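PDB 2EKC: tryptophan synthase alpha chain from Aquifex aeolicus, which probably cleaves indoleglycerol phosphate to indole and glyceraldehyde 3-phosphate in the last step of tryptophan biosynthesis, as the alpha subunit of an alpha2-beta2 tetramer. Local coordinates for residues 99-104 against 126-131. Numbering follows the deposited sequence.
Sequences LMTYYN and FIVPDL
At the C-terminal mouth of the TIM barrel, where this fold places its active site, strands 97-100 and 125-127 run parallel and hand over to loops that stay in contact. Ile-127 N donates to Leu-99 O (3.0 Å), and Thr-101 N returns a longer bond to Ile-127 O (3.3 Å), the alternation expected of parallel neighbours. Leu-99 and Phe-126 lie side by side on the face packed against helix 111-120, with Leu-99 CB 3.8 Å from Phe-126 CD1; bulky apolar groups suit this buried layer between barrel and helices. Met-100 and Ile-127 point to the other face, into the barrel, and Ile-127 adjoins Glu-49, a predicted proton acceptor.

Beyond the strands, Pro-129 sets CG almost squarely over the centre of the Tyr-102 ring, 4.0 Å from its centroid, a CH-pi contact for which a rigid, CH-rich ring is apt. Asp-130 crosses the same side chain at about a right angle, ring and carboxylate planes 67° apart, with OD2 at the ring edge, 3.4 Å from Tyr-102 CD2. With CG held between backbone N and carbonyl carbon (chi1 72°), the carboxylate reaches the N-terminal end of helix 103-109: OD1 takes Tyr-103 N on its syn lone pair (2.9 Å), while OD2 accepts from a water that in turn accepts from Asn-104 N. Replacing Asp-130 by an alanine would probably leave Tyr-103 N without its acceptor and the bridging water without one of its anchors.

Tyr-102 OH is hydrogen-bonded to Asp-60 OD2, the other predicted proton acceptor, and to Ala-59 N. Taking one N-H directly and another through water, the Asp-130 carboxylate is probably favoured by the helix dipole; its tie just after Tyr-102, with Pro-129 over the ring, is likely to limit the tyrosine's movement beside Asp-60.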
# COMPACT_ATOMS: atom_id res chain seq x y z
N LEU A 99 -0.08 4.08 -5.05
CA LEU A 99 -1.07 5.10 -4.75
C LEU A 99 -2.34 4.44 -4.25
O LEU A 99 -2.89 3.56 -4.93
CB LEU A 99 -1.39 5.93 -6.00
CG LEU A 99 -2.47 7.00 -5.79
CD1 LEU A 99 -1.92 8.12 -4.91
CD2 LEU A 99 -2.93 7.55 -7.13
N MET A 100 -2.78 4.84 -3.07
CA MET A 100 -4.00 4.30 -2.49
C MET A 100 -5.12 5.28 -2.84
O MET A 100 -5.19 6.37 -2.28
CB MET A 100 -3.88 4.18 -0.96
CG MET A 100 -5.03 3.42 -0.30
SD MET A 100 -6.59 4.34 -0.17
CE MET A 100 -7.43 3.82 -1.54
N THR A 101 -5.98 4.88 -3.77
CA THR A 101 -7.07 5.74 -4.20
C THR A 101 -8.38 4.98 -4.36
O THR A 101 -8.40 3.81 -4.77
CB THR A 101 -6.73 6.42 -5.56
OG1 THR A 101 -7.85 7.21 -5.99
CG2 THR A 101 -6.43 5.38 -6.63
N TYR A 102 -9.47 5.63 -4.01
CA TYR A 102 -10.78 5.02 -4.18
C TYR A 102 -11.06 5.15 -5.67
O TYR A 102 -10.38 5.92 -6.36
CB TYR A 102 -11.83 5.75 -3.34
CG TYR A 102 -11.83 5.29 -1.90
CD1 TYR A 102 -10.77 5.61 -1.04
CD2 TYR A 102 -12.86 4.49 -1.40
CE1 TYR A 102 -10.75 5.15 0.28
CE2 TYR A 102 -12.84 4.02 -0.09
CZ TYR A 102 -11.79 4.35 0.75
OH TYR A 102 -11.79 3.90 2.05
N TYR A 103 -12.04 4.41 -6.17
CA TYR A 103 -12.31 4.44 -7.60
C TYR A 103 -12.92 5.73 -8.17
O TYR A 103 -12.48 6.21 -9.21
CB TYR A 103 -13.22 3.27 -8.01
CG TYR A 103 -13.51 3.29 -9.49
CD1 TYR A 103 -12.54 2.91 -10.42
CD2 TYR A 103 -14.74 3.74 -9.97
CE1 TYR A 103 -12.78 3.00 -11.79
CE2 TYR A 103 -14.99 3.84 -11.34
CZ TYR A 103 -14.01 3.47 -12.24
OH TYR A 103 -14.26 3.57 -13.59
N ASN A 104 -13.93 6.27 -7.49
CA ASN A 104 -14.61 7.47 -7.95
C ASN A 104 -13.69 8.59 -8.45
O ASN A 104 -13.91 9.14 -9.53
CB ASN A 104 -15.53 8.00 -6.85
CG ASN A 104 -16.21 9.30 -7.23
OD1 ASN A 104 -16.84 9.40 -8.29
ND2 ASN A 104 -16.10 10.30 -6.37
N PHE A 126 -1.33 0.92 -8.28
CA PHE A 126 -2.45 1.36 -7.45
C PHE A 126 -2.98 0.27 -6.53
O PHE A 126 -2.76 -0.92 -6.75
CB PHE A 126 -3.67 1.77 -8.30
CG PHE A 126 -3.44 2.92 -9.25
CD1 PHE A 126 -2.42 3.84 -9.06
CD2 PHE A 126 -4.31 3.11 -10.33
CE1 PHE A 126 -2.26 4.93 -9.92
CE2 PHE A 126 -4.17 4.19 -11.20
CZ PHE A 126 -3.14 5.11 -11.00
N ILE A 127 -3.69 0.70 -5.50
CA ILE A 127 -4.39 -0.18 -4.58
C ILE A 127 -5.74 0.53 -4.50
O ILE A 127 -5.83 1.62 -3.94
CB ILE A 127 -3.79 -0.25 -3.17
CG1 ILE A 127 -2.51 -1.10 -3.20
CG2 ILE A 127 -4.80 -0.88 -2.21
CD1 ILE A 127 -1.87 -1.25 -1.84
N VAL A 128 -6.76 -0.08 -5.09
CA VAL A 128 -8.10 0.49 -5.11
C VAL A 128 -8.98 -0.39 -4.24
O VAL A 128 -9.47 -1.43 -4.68
CB VAL A 128 -8.65 0.52 -6.56
CG1 VAL A 128 -10.01 1.19 -6.59
CG2 VAL A 128 -7.68 1.26 -7.46
N PRO A 129 -9.20 0.02 -2.98
CA PRO A 129 -10.00 -0.69 -1.99
C PRO A 129 -11.47 -0.93 -2.32
O PRO A 129 -12.06 -1.90 -1.86
CB PRO A 129 -9.82 0.15 -0.73
CG PRO A 129 -9.71 1.53 -1.28
CD PRO A 129 -8.78 1.33 -2.46
N ASP A 130 -12.07 -0.06 -3.13
CA ASP A 130 -13.48 -0.22 -3.47
C ASP A 130 -13.74 -0.37 -4.96
O ASP A 130 -14.78 0.05 -5.46
CB ASP A 130 -14.28 0.97 -2.93
CG ASP A 130 -14.02 2.26 -3.70
OD1 ASP A 130 -12.93 2.42 -4.29
OD2 ASP A 130 -14.91 3.13 -3.71
N LEU A 131 -12.80 -0.99 -5.67
CA LEU A 131 -12.95 -1.17 -7.11
C LEU A 131 -14.20 -1.95 -7.51
O LEU A 131 -14.33 -3.13 -7.19
CB LEU A 131 -11.72 -1.87 -7.70
CG LEU A 131 -11.70 -2.04 -9.23
CD1 LEU A 131 -11.66 -0.68 -9.90
CD2 LEU A 131 -10.49 -2.86 -9.64
O HOH W 1 -15.18 5.33 -5.11